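Local coordinates for fatty acid synthase 1, isoform A (PDB 6FN6), which probably carries out de novo synthesis of long-chain saturated fatty acids, this chain being its modifying region with dehydratase, enoylreductase and ketoreductase domains, at residues R322-I327 against S356-V361; V293-S298 against V302-V307; V720-I725 against V864-S869; R970-Q973 against K978-I981. All coordinates share one frame; numbering follows the deposited sequence.

Contact 1 (R322-I327 against S356-V361); sequences RLLQII and SGVRVV
L324 and V358 carry this contact, lying alongside one another with their side chains running in opposite directions, so that one branch methyl of each meets the other: L324 CD2 stands 3.6 Å from V358 CG2. L324 leaves its helix toward the turn with CG opposite the backbone N (chi1 180°), which carries the isobutyl group out past the helix surface. V358 answers with the methyl on the backbone-N side of its CB; CG1, the other branch, is the one placed anti to that nitrogen. The leucine methyl also rests against the peptide backbone just before the strand. L324 CD2 lies 3.8 Å from S356 O and L324 CD2 is equally 3.8 Å from G357 O, so a single methyl sits beside two carbonyls and a valine branch. S356 aims its CB at the helix as well, yet its OG stays 4.2 Å from L324 CD2 and is hydrogen-bonded to N321, near the start of the same helix. G357 makes the turn with a positive phi (90°) at backbone angles that would press a CB against the preceding carbonyl oxygen, which accounts for glycine here. The patch is small, an apolar pair set against polar backbone, partly open around G357. Helix 320-329 packs on strand 334-341, where L324 and I327 touch V337, while V358 reaches V339 of that strand and L353 of helix 346-353. Backbone bonds from R359 and V361 to V339 add strand 359-362 at the sheet's outer edge, beyond strand 334-341.

Contact 2 (V293-S298 against V302-V307); sequences VIIENS and VKLKGV
L304 reaches from its strand to the last turn of a helix and meets I294, I295 and S298. Its CB points at the helix and CG swings away from the backbone N (chi1 -155°), which places the fork of the side chain, and its two methyls, against the helix end. L304 CD2 goes to I295, where CG1 is 3.7 Å away; the two side chains cross at about a right angle, so the leucine methyl touches the middle of the isoleucine chain. L304 CD1 takes the other direction, 4.4 Å from I294 CG2 and 4.2 Å from S298 OG, though S298 is poorly ordered. That serine belongs to the helix end: as modelled, S298 OG donates to I295 O at 3.0 Å, and S298 N approaches the same oxygen from the same face of the carbonyl plane. N297, the first residue to leave helical angles, turns back too, its ND2 giving a bond of 2.9 Å to V293 O (N-H...O angle 157°) that lies close to the amide plane. Its OD1 accepts from the backbone N of I541. The short connection after the helix thus joins helix 279-296 to strand 303-309, an interior strand between 334-341 and 374-380. I294 also touches F376 and I405 on strands 374-380 and 402-409, while I295 rests on L333 just ahead of strand 334-341.

Contact 3 (V720-I725 against V864-S869); sequences VGQAAI and VPLPTS
Q722, L866 and P867 bury most of the surface here, the glutamine of a helix reaching across to a leucine-proline pair that leads into a strand. The CB of Q722 points toward the other segment; CG stands opposite the carbonyl carbon (chi1 -81°) and the chain then runs out extended, carrying the amide to P867. As modelled, OE1 does the touching. Q722 OE1 lies 3.2 Å from P867 CD, the ring carbon next to the proline nitrogen, and 3.9 Å from P867 CG, so the amide oxygen meets the ring at its CD corner, from the edge and not over a face, and the two side chains pass at a slant. Q722 OE1 is also 4.1 Å from L866 CG; leucine and proline lie on the same general side of the oxygen. L866 sets its CB toward the helix and packs beside Q722. F747 of helix 742-751 touches both Q722 and P867, adding an aromatic side chain to this apolar surround. The backbone of the second segment is tied down separately: L866 N bonds to T687 OG1, V864 O to Y692 OH, and P867 and S869 pair with K891. Helix 719-731 follows strand 710-713 and a glycine-rich turn, with G721 in the first turn of the helix, consistent with a GxGxxG pattern. Segment 864-869 leads into strand 868-872, parallel to 891-895 in another sheet. The contact joins the Rossmann-type part, which probably binds NADPH, to the chain returning to that other sheet, consistent with the medium-chain dehydrogenase family.

Contact 4 (R970-Q973 against K978-I981); sequences RRWQ and KVVI
Where the helix bearing W972 and Q973 gives way to the strand bearing V979, the backbones come closest between Q973 CA and K978 CA, 6.2 Å apart. The CB of V979 points toward the helix, and its CG2, the branch beside the backbone N, does all the touching. V979 CG2 lies 3.9 Å from Q973 CG and 4.1 Å from W972 CB, set against the start of the tryptophan side chain and the middle of the glutamine chain. Relative to the indole, the methyl lies off the ring edge, near its plane; the closest touch is with CB. Q973 sets off to one side, but with CG opposite the carbonyl carbon (chi1 -75°) its aliphatic part crosses the valine at about a right angle. W972 carries its ring on toward helix 935-946, packing on L938, T941 and V945, with NE1 hydrogen-bonded to N942 OD1. R970 and R971 reach the dehydratase part, R971 to E137 and R970 to T157. Strand 951-955, helix 963-974 and strand 978-982 form a beta-alpha-beta unit of the ketoreductase Rossmann fold; the last strand pairs with 951-955 through K978 and V980, and helix 989-1002 touches it through L1002.

Overall arrangement
Contacts 1 and 2 are neighbours, their centres about 13 Å apart, and both belong to one domain: strand 303-309 leads into helix 320-329, and I327 CG1 packs 3.8 Å from L304 CD2. The strand order of their sheet is that of class I methyltransferases, consistent with the pseudo-methyltransferase domain of animal fatty acid synthases. Contact 3 belongs to the enoylreductase and contact 4 to the ketoreductase, with centres about 49 Å apart. Contacts 2 and 3 are the most distant pair, about 68 Å between centres on opposite sides of the chain's centre. All four lie away from H24 and D175, the predicted dehydratase catalytic residues.

Contact 1 (R322-I327 against S356-V361)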
loop_
_atom_site.group_PDB
_atom_site.type_symbol
_atom_site.label_atom_id
_atom_site.label_comp_id
_atom_site.label_asym_id
_atom_site.label_seq_id
_atom_site.Cartn_x
_atom_site.Cartn_y
_atom_site.Cartn_z
ATOM N N ARG A 322 61.467 15.886 8.337
ATOM C CA ARG A 322 61.186 15.646 9.747
ATOM C C ARG A 322 61.492 16.881 10.587
ATOM O O ARG A 322 60.739 17.220 11.497
ATOM C CB ARG A 322 61.991 14.448 10.258
ATOM C CG ARG A 322 61.709 14.077 11.710
ATOM C CD ARG A 322 60.280 13.597 11.921
ATOM N NE ARG A 322 59.990 12.377 11.171
ATOM C CZ ARG A 322 58.779 11.838 11.057
ATOM N NH1 ARG A 322 57.734 12.409 11.642
ATOM N NH2 ARG A 322 58.613 10.726 10.354
ATOM N N LEU A 323 62.600 17.550 10.283
ATOM C CA LEU A 323 62.984 18.745 11.023
ATOM C C LEU A 323 61.937 19.838 10.855
ATOM O O LEU A 323 61.462 20.405 11.837
ATOM C CB LEU A 323 64.352 19.251 10.567
ATOM C CG LEU A 323 65.527 18.281 10.706
ATOM C CD1 LEU A 323 66.816 18.955 10.267
ATOM C CD2 LEU A 323 65.651 17.756 12.132
ATOM N N LEU A 324 61.576 20.132 9.611
ATOM C CA LEU A 324 60.572 21.153 9.343
ATOM C C LEU A 324 59.246 20.771 9.994
ATOM O O LEU A 324 58.484 21.633 10.432
ATOM C CB LEU A 324 60.388 21.347 7.838
ATOM C CG LEU A 324 59.349 22.390 7.415
ATOM C CD1 LEU A 324 59.666 23.763 8.000
ATOM C CD2 LEU A 324 59.251 22.464 5.898
ATOM N N GLN A 325 58.979 19.472 10.059
ATOM C CA GLN A 325 57.745 18.977 10.651
ATOM C C GLN A 325 57.726 19.229 12.158
ATOM O O GLN A 325 56.685 19.561 12.727
ATOM C CB GLN A 325 57.574 17.487 10.354
ATOM C CG GLN A 325 56.164 16.976 10.573
ATOM C CD GLN A 325 56.010 15.516 10.207
ATOM O OE1 GLN A 325 56.606 15.038 9.240
ATOM N NE2 GLN A 325 55.209 14.794 10.983
ATOM N N ILE A 326 58.880 19.073 12.800
ATOM C CA ILE A 326 59.002 19.326 14.232
ATOM C C ILE A 326 58.823 20.817 14.496
ATOM O O ILE A 326 58.130 21.214 15.434
ATOM C CB ILE A 326 60.353 18.827 14.773
ATOM C CG1 ILE A 326 60.488 17.318 14.578
ATOM C CG2 ILE A 326 60.489 19.154 16.252
ATOM C CD1 ILE A 326 61.919 16.821 14.647
ATOM N N ILE A 327 59.458 21.639 13.667
ATOM C CA ILE A 327 59.390 23.085 13.816
ATOM C C ILE A 327 57.944 23.540 13.649
ATOM O O ILE A 327 57.371 24.163 14.546
ATOM C CB ILE A 327 60.317 23.794 12.810
ATOM C CG1 ILE A 327 61.774 23.404 13.069
ATOM C CG2 ILE A 327 60.148 25.311 12.897
ATOM C CD1 ILE A 327 62.736 23.829 11.979
ATOM N N SER A 356 56.533 18.654 0.886
ATOM C CA SER A 356 56.871 19.065 2.245
ATOM C C SER A 356 57.067 20.574 2.352
ATOM O O SER A 356 56.739 21.181 3.371
ATOM C CB SER A 356 58.138 18.349 2.709
ATOM O OG SER A 356 58.584 18.857 3.954
ATOM N N GLY A 357 57.601 21.171 1.295
ATOM C CA GLY A 357 57.869 22.596 1.273
ATOM C C GLY A 357 59.257 22.939 1.781
ATOM O O GLY A 357 59.473 23.991 2.381
ATOM N N VAL A 358 60.202 22.039 1.531
ATOM C CA VAL A 358 61.596 22.275 1.864
ATOM C C VAL A 358 62.284 22.710 0.581
ATOM O O VAL A 358 62.291 21.977 -0.407
ATOM C CB VAL A 358 62.257 21.020 2.475
ATOM C CG1 VAL A 358 63.755 21.223 2.655
ATOM C CG2 VAL A 358 61.612 20.677 3.805
ATOM N N ARG A 359 62.861 23.904 0.595
ATOM C CA ARG A 359 63.537 24.424 -0.585
ATOM C C ARG A 359 64.894 23.753 -0.759
ATOM O O ARG A 359 65.337 23.001 0.108
ATOM C CB ARG A 359 63.681 25.944 -0.492
ATOM C CG ARG A 359 64.423 26.446 0.730
ATOM C CD ARG A 359 64.001 27.867 1.069
ATOM N NE ARG A 359 64.943 28.510 1.979
ATOM C CZ ARG A 359 66.062 29.113 1.592
ATOM N NH1 ARG A 359 66.391 29.157 0.306
ATOM N NH2 ARG A 359 66.856 29.673 2.491
ATOM N N VAL A 360 65.541 24.021 -1.889
ATOM C CA VAL A 360 66.857 23.465 -2.176
ATOM C C VAL A 360 67.806 24.548 -2.679
ATOM O O VAL A 360 67.490 25.276 -3.620
ATOM C CB VAL A 360 66.755 22.315 -3.202
ATOM C CG1 VAL A 360 68.134 21.739 -3.514
ATOM C CG2 VAL A 360 65.822 21.225 -2.697
ATOM N N VAL A 361 68.969 24.648 -2.042
ATOM C CA VAL A 361 69.981 25.619 -2.435
ATOM C C VAL A 361 71.169 24.871 -3.034
ATOM O O VAL A 361 71.511 23.775 -2.590
ATOM C CB VAL A 361 70.410 26.494 -1.242
ATOM C CG1 VAL A 361 71.505 27.475 -1.654
ATOM C CG2 VAL A 361 69.213 27.237 -0.671
#

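Contact 2 (V293-S298 against V302-V307)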
loop_
_atom_site.group_PDB
_atom_site.type_symbol
_atom_site.label_atom_id
_atom_site.label_comp_id
_atom_site.label_asym_id
_atom_site.label_seq_id
_atom_site.Cartn_x
_atom_site.Cartn_y
_atom_site.Cartn_z
ATOM N N VAL A 293 65.514 22.007 22.010
ATOM C CA VAL A 293 66.503 22.806 22.722
ATOM C C VAL A 293 66.782 24.096 21.952
ATOM O O VAL A 293 66.942 25.161 22.548
ATOM C CB VAL A 293 67.798 22.004 22.955
ATOM C CG1 VAL A 293 68.891 22.891 23.562
ATOM C CG2 VAL A 293 67.521 20.806 23.851
ATOM N N ILE A 294 66.843 23.992 20.627
ATOM C CA ILE A 294 67.118 25.146 19.779
ATOM C C ILE A 294 65.974 26.148 19.879
ATOM O O ILE A 294 66.203 27.344 20.055
ATOM C CB ILE A 294 67.351 24.716 18.318
ATOM C CG1 ILE A 294 68.575 23.808 18.223
ATOM C CG2 ILE A 294 67.532 25.932 17.416
ATOM C CD1 ILE A 294 68.698 23.080 16.904
ATOM N N ILE A 295 64.744 25.661 19.759
ATOM C CA ILE A 295 63.571 26.521 19.864
ATOM C C ILE A 295 63.577 27.185 21.235
ATOM O O ILE A 295 63.356 28.390 21.358
ATOM C CB ILE A 295 62.261 25.725 19.620
ATOM C CG1 ILE A 295 62.192 25.256 18.166
ATOM C CG2 ILE A 295 61.033 26.571 19.959
ATOM C CD1 ILE A 295 61.088 24.256 17.883
ATOM N N GLU A 296 63.835 26.383 22.261
ATOM C CA GLU A 296 63.866 26.863 23.637
ATOM C C GLU A 296 64.876 27.997 23.814
ATOM O O GLU A 296 64.691 28.869 24.660
ATOM C CB GLU A 296 64.193 25.702 24.582
ATOM C CG GLU A 296 63.898 25.971 26.049
ATOM C CD GLU A 296 63.950 24.707 26.893
ATOM O OE1 GLU A 296 62.952 24.408 27.587
ATOM O OE2 GLU A 296 64.996 24.020 26.878
ATOM N N ASN A 297 65.938 27.980 23.011
ATOM C CA ASN A 297 67.023 28.948 23.149
ATOM C C ASN A 297 67.157 29.860 21.931
ATOM O O ASN A 297 68.266 30.215 21.533
ATOM C CB ASN A 297 68.347 28.219 23.392
ATOM C CG ASN A 297 68.426 27.603 24.774
ATOM O OD1 ASN A 297 68.691 28.295 25.758
ATOM N ND2 ASN A 297 68.189 26.297 24.858
ATOM N N SER A 298 66.029 30.240 21.345
ATOM C CA SER A 298 66.026 31.187 20.233
ATOM C C SER A 298 65.279 32.457 20.623
ATOM O O SER A 298 64.831 33.213 19.760
ATOM C CB SER A 298 65.396 30.564 18.988
ATOM O OG SER A 298 64.013 30.328 19.181
ATOM N N VAL A 302 59.880 33.815 15.838
ATOM C CA VAL A 302 58.653 33.363 15.195
ATOM C C VAL A 302 58.991 32.484 13.991
ATOM O O VAL A 302 58.200 31.627 13.597
ATOM C CB VAL A 302 57.753 34.548 14.786
ATOM C CG1 VAL A 302 58.478 35.478 13.833
ATOM C CG2 VAL A 302 56.455 34.048 14.167
ATOM N N LYS A 303 60.160 32.715 13.398
ATOM C CA LYS A 303 60.643 31.877 12.305
ATOM C C LYS A 303 61.967 31.218 12.674
ATOM O O LYS A 303 62.853 31.855 13.248
ATOM C CB LYS A 303 60.820 32.697 11.022
ATOM C CG LYS A 303 59.601 32.747 10.111
ATOM C CD LYS A 303 58.634 33.849 10.506
ATOM C CE LYS A 303 57.461 33.933 9.536
ATOM N NZ LYS A 303 56.535 35.054 9.860
ATOM N N LEU A 304 62.089 29.934 12.347
ATOM C CA LEU A 304 63.298 29.169 12.635
ATOM C C LEU A 304 63.969 28.693 11.346
ATOM O O LEU A 304 63.397 27.904 10.593
ATOM C CB LEU A 304 62.967 27.974 13.527
ATOM C CG LEU A 304 64.124 27.452 14.380
ATOM C CD1 LEU A 304 64.441 28.432 15.497
ATOM C CD2 LEU A 304 63.800 26.077 14.942
ATOM N N LYS A 305 65.181 29.179 11.097
ATOM C CA LYS A 305 65.907 28.870 9.866
ATOM C C LYS A 305 66.913 27.740 10.075
ATOM O O LYS A 305 67.651 27.732 11.057
ATOM C CB LYS A 305 66.626 30.118 9.349
ATOM C CG LYS A 305 67.169 29.987 7.933
ATOM C CD LYS A 305 67.844 31.276 7.486
ATOM C CE LYS A 305 68.171 31.260 6.002
ATOM N NZ LYS A 305 69.060 32.395 5.621
ATOM N N GLY A 306 66.934 26.788 9.148
ATOM C CA GLY A 306 67.874 25.682 9.213
ATOM C C GLY A 306 68.188 25.079 7.856
ATOM O O GLY A 306 67.473 25.317 6.883
ATOM N N VAL A 307 69.268 24.307 7.785
ATOM C CA VAL A 307 69.658 23.646 6.544
ATOM C C VAL A 307 70.165 22.236 6.830
ATOM O O VAL A 307 70.542 21.922 7.959
ATOM C CB VAL A 307 70.730 24.462 5.789
ATOM C CG1 VAL A 307 70.199 25.840 5.429
ATOM C CG2 VAL A 307 72.003 24.579 6.617
#

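Contact 3 (V720-I725 against V864-S869)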
loop_
_atom_site.group_PDB
_atom_site.type_symbol
_atom_site.label_atom_id
_atom_site.label_comp_id
_atom_site.label_asym_id
_atom_site.label_seq_id
_atom_site.Cartn_x
_atom_site.Cartn_y
_atom_site.Cartn_z
ATOM N N VAL A 720 18.691 -17.289 5.388
ATOM C CA VAL A 720 17.290 -17.474 5.741
ATOM C C VAL A 720 16.601 -18.373 4.719
ATOM O O VAL A 720 15.760 -19.194 5.076
ATOM C CB VAL A 720 16.565 -16.118 5.857
ATOM C CG1 VAL A 720 15.132 -16.311 6.322
ATOM C CG2 VAL A 720 17.310 -15.196 6.809
ATOM N N GLY A 721 16.949 -18.202 3.447
ATOM C CA GLY A 721 16.375 -19.010 2.386
ATOM C C GLY A 721 16.628 -20.497 2.563
ATOM O O GLY A 721 15.693 -21.301 2.563
ATOM N N GLN A 722 17.899 -20.861 2.698
ATOM C CA GLN A 722 18.293 -22.250 2.901
ATOM C C GLN A 722 17.561 -22.867 4.085
ATOM O O GLN A 722 17.073 -23.995 4.009
ATOM C CB GLN A 722 19.806 -22.349 3.110
ATOM C CG GLN A 722 20.604 -22.323 1.816
ATOM C CD GLN A 722 22.097 -22.216 2.050
ATOM O OE1 GLN A 722 22.733 -23.158 2.519
ATOM N NE2 GLN A 722 22.668 -21.071 1.701
ATOM N N ALA A 723 17.489 -22.126 5.184
ATOM C CA ALA A 723 16.803 -22.610 6.373
ATOM C C ALA A 723 15.314 -22.741 6.091
ATOM O O ALA A 723 14.670 -23.686 6.541
ATOM C CB ALA A 723 17.048 -21.682 7.549
ATOM N N ALA A 724 14.772 -21.787 5.340
ATOM C CA ALA A 724 13.355 -21.792 4.997
ATOM C C ALA A 724 13.001 -22.972 4.094
ATOM O O ALA A 724 12.015 -23.670 4.331
ATOM C CB ALA A 724 12.974 -20.487 4.325
ATOM N N ILE A 725 13.810 -23.190 3.061
ATOM C CA ILE A 725 13.569 -24.268 2.105
ATOM C C ILE A 725 13.595 -25.619 2.814
ATOM O O ILE A 725 12.760 -26.482 2.557
ATOM C CB ILE A 725 14.597 -24.229 0.954
ATOM C CG1 ILE A 725 14.461 -22.926 0.162
ATOM C CG2 ILE A 725 14.414 -25.429 0.024
ATOM C CD1 ILE A 725 15.620 -22.652 -0.784
ATOM N N VAL A 864 19.227 -28.170 9.418
ATOM C CA VAL A 864 20.562 -28.583 9.000
ATOM C C VAL A 864 21.513 -27.393 9.106
ATOM O O VAL A 864 21.144 -26.272 8.753
ATOM C CB VAL A 864 20.540 -29.152 7.566
ATOM C CG1 VAL A 864 21.941 -29.563 7.114
ATOM C CG2 VAL A 864 19.594 -30.333 7.483
ATOM N N PRO A 865 22.744 -27.624 9.593
ATOM C CA PRO A 865 23.673 -26.493 9.596
ATOM C C PRO A 865 24.008 -26.044 8.178
ATOM O O PRO A 865 23.976 -26.852 7.252
ATOM C CB PRO A 865 24.906 -27.050 10.316
ATOM C CG PRO A 865 24.824 -28.520 10.126
ATOM C CD PRO A 865 23.362 -28.844 10.140
ATOM N N LEU A 866 24.323 -24.764 8.016
ATOM C CA LEU A 866 24.588 -24.199 6.701
ATOM C C LEU A 866 26.054 -24.335 6.317
ATOM O O LEU A 866 26.905 -24.570 7.176
ATOM C CB LEU A 866 24.193 -22.723 6.673
ATOM C CG LEU A 866 22.712 -22.384 6.509
ATOM C CD1 LEU A 866 21.874 -22.955 7.640
ATOM C CD2 LEU A 866 22.550 -20.876 6.441
ATOM N N PRO A 867 26.353 -24.209 5.014
ATOM C CA PRO A 867 27.752 -24.069 4.602
ATOM C C PRO A 867 28.395 -22.877 5.300
ATOM O O PRO A 867 27.695 -21.918 5.632
ATOM C CB PRO A 867 27.659 -23.846 3.091
ATOM C CG PRO A 867 26.375 -24.460 2.701
ATOM C CD PRO A 867 25.445 -24.244 3.857
ATOM N N THR A 868 29.703 -22.942 5.527
ATOM C CA THR A 868 30.397 -21.899 6.270
ATOM C C THR A 868 31.575 -21.319 5.500
ATOM O O THR A 868 32.343 -22.046 4.874
ATOM C CB THR A 868 30.919 -22.428 7.617
ATOM O OG1 THR A 868 31.733 -23.587 7.396
ATOM C CG2 THR A 868 29.761 -22.785 8.537
ATOM N N SER A 869 31.705 -20.000 5.563
ATOM C CA SER A 869 32.891 -19.311 5.079
ATOM C C SER A 869 33.574 -18.718 6.299
ATOM O O SER A 869 33.214 -17.637 6.762
ATOM C CB SER A 869 32.532 -18.230 4.059
ATOM O OG SER A 869 31.732 -18.763 3.016
#

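Contact 4 (R970-Q973 against K978-I981)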
loop_
_atom_site.group_PDB
_atom_site.type_symbol
_atom_site.label_atom_id
_atom_site.label_comp_id
_atom_site.label_asym_id
_atom_site.label_seq_id
_atom_site.Cartn_x
_atom_site.Cartn_y
_atom_site.Cartn_z
ATOM N N ARG A 970 20.161 15.284 35.510
ATOM C CA ARG A 970 18.933 14.512 35.366
ATOM C C ARG A 970 19.190 13.265 34.522
ATOM O O ARG A 970 18.748 12.169 34.864
ATOM C CB ARG A 970 17.824 15.357 34.733
ATOM C CG ARG A 970 16.485 14.638 34.672
ATOM C CD ARG A 970 15.369 15.522 34.142
ATOM N NE ARG A 970 15.549 15.863 32.733
ATOM C CZ ARG A 970 15.302 15.035 31.724
ATOM N NH1 ARG A 970 14.890 13.797 31.960
ATOM N NH2 ARG A 970 15.489 15.437 30.474
ATOM N N ARG A 971 19.915 13.439 33.422
ATOM C CA ARG A 971 20.223 12.330 32.531
ATOM C C ARG A 971 21.096 11.281 33.221
ATOM O O ARG A 971 20.885 10.080 33.045
ATOM C CB ARG A 971 20.915 12.845 31.268
ATOM C CG ARG A 971 20.000 13.635 30.343
ATOM C CD ARG A 971 20.735 14.110 29.099
ATOM N NE ARG A 971 19.820 14.641 28.090
ATOM C CZ ARG A 971 20.184 15.435 27.087
ATOM N NH1 ARG A 971 21.450 15.803 26.946
ATOM N NH2 ARG A 971 19.278 15.865 26.220
ATOM N N TRP A 972 22.061 11.730 34.022
ATOM C CA TRP A 972 22.945 10.810 34.733
ATOM C C TRP A 972 22.182 10.066 35.822
ATOM O O TRP A 972 22.403 8.876 36.047
ATOM C CB TRP A 972 24.133 11.556 35.341
ATOM C CG TRP A 972 25.049 12.165 34.324
ATOM C CD1 TRP A 972 25.314 11.696 33.071
ATOM C CD2 TRP A 972 25.811 13.367 34.472
ATOM N NE1 TRP A 972 26.198 12.529 32.431
ATOM C CE2 TRP A 972 26.517 13.563 33.270
ATOM C CE3 TRP A 972 25.966 14.295 35.505
ATOM C CZ2 TRP A 972 27.366 14.650 33.074
ATOM C CZ3 TRP A 972 26.808 15.369 35.308
ATOM C CH2 TRP A 972 27.497 15.539 34.102
ATOM N N GLN A 973 21.285 10.772 36.501
ATOM C CA GLN A 973 20.520 10.175 37.587
ATOM C C GLN A 973 19.518 9.169 37.038
ATOM O O GLN A 973 19.261 8.134 37.656
ATOM C CB GLN A 973 19.808 11.258 38.397
ATOM C CG GLN A 973 20.742 12.038 39.307
ATOM C CD GLN A 973 20.041 13.149 40.060
ATOM O OE1 GLN A 973 19.101 13.760 39.554
ATOM N NE2 GLN A 973 20.500 13.418 41.278
ATOM N N LYS A 978 24.680 8.132 40.875
ATOM C CA LYS A 978 24.569 8.929 42.088
ATOM C C LYS A 978 25.386 10.208 41.940
ATOM O O LYS A 978 26.615 10.167 41.877
ATOM C CB LYS A 978 25.042 8.126 43.300
ATOM C CG LYS A 978 25.061 8.902 44.608
ATOM C CD LYS A 978 23.663 9.257 45.073
ATOM C CE LYS A 978 23.704 10.064 46.360
ATOM N NZ LYS A 978 22.342 10.403 46.857
ATOM N N VAL A 979 24.693 11.340 41.881
ATOM C CA VAL A 979 25.347 12.627 41.704
ATOM C C VAL A 979 25.251 13.433 42.990
ATOM O O VAL A 979 24.165 13.631 43.533
ATOM C CB VAL A 979 24.734 13.409 40.532
ATOM C CG1 VAL A 979 25.539 14.677 40.256
ATOM C CG2 VAL A 979 24.655 12.534 39.284
ATOM N N VAL A 980 26.399 13.895 43.470
ATOM C CA VAL A 980 26.450 14.739 44.652
ATOM C C VAL A 980 27.093 16.063 44.274
ATOM O O VAL A 980 28.180 16.089 43.695
ATOM C CB VAL A 980 27.219 14.051 45.800
ATOM C CG1 VAL A 980 27.388 14.990 46.981
ATOM C CG2 VAL A 980 26.513 12.781 46.232
ATOM N N ILE A 981 26.405 17.159 44.587
ATOM C CA ILE A 981 26.969 18.492 44.430
ATOM C C ILE A 981 27.473 18.962 45.787
ATOM O O ILE A 981 26.678 19.225 46.688
ATOM C CB ILE A 981 25.940 19.492 43.859
ATOM C CG1 ILE A 981 25.251 18.925 42.615
ATOM C CG2 ILE A 981 26.608 20.823 43.540
ATOM C CD1 ILE A 981 26.174 18.669 41.442
#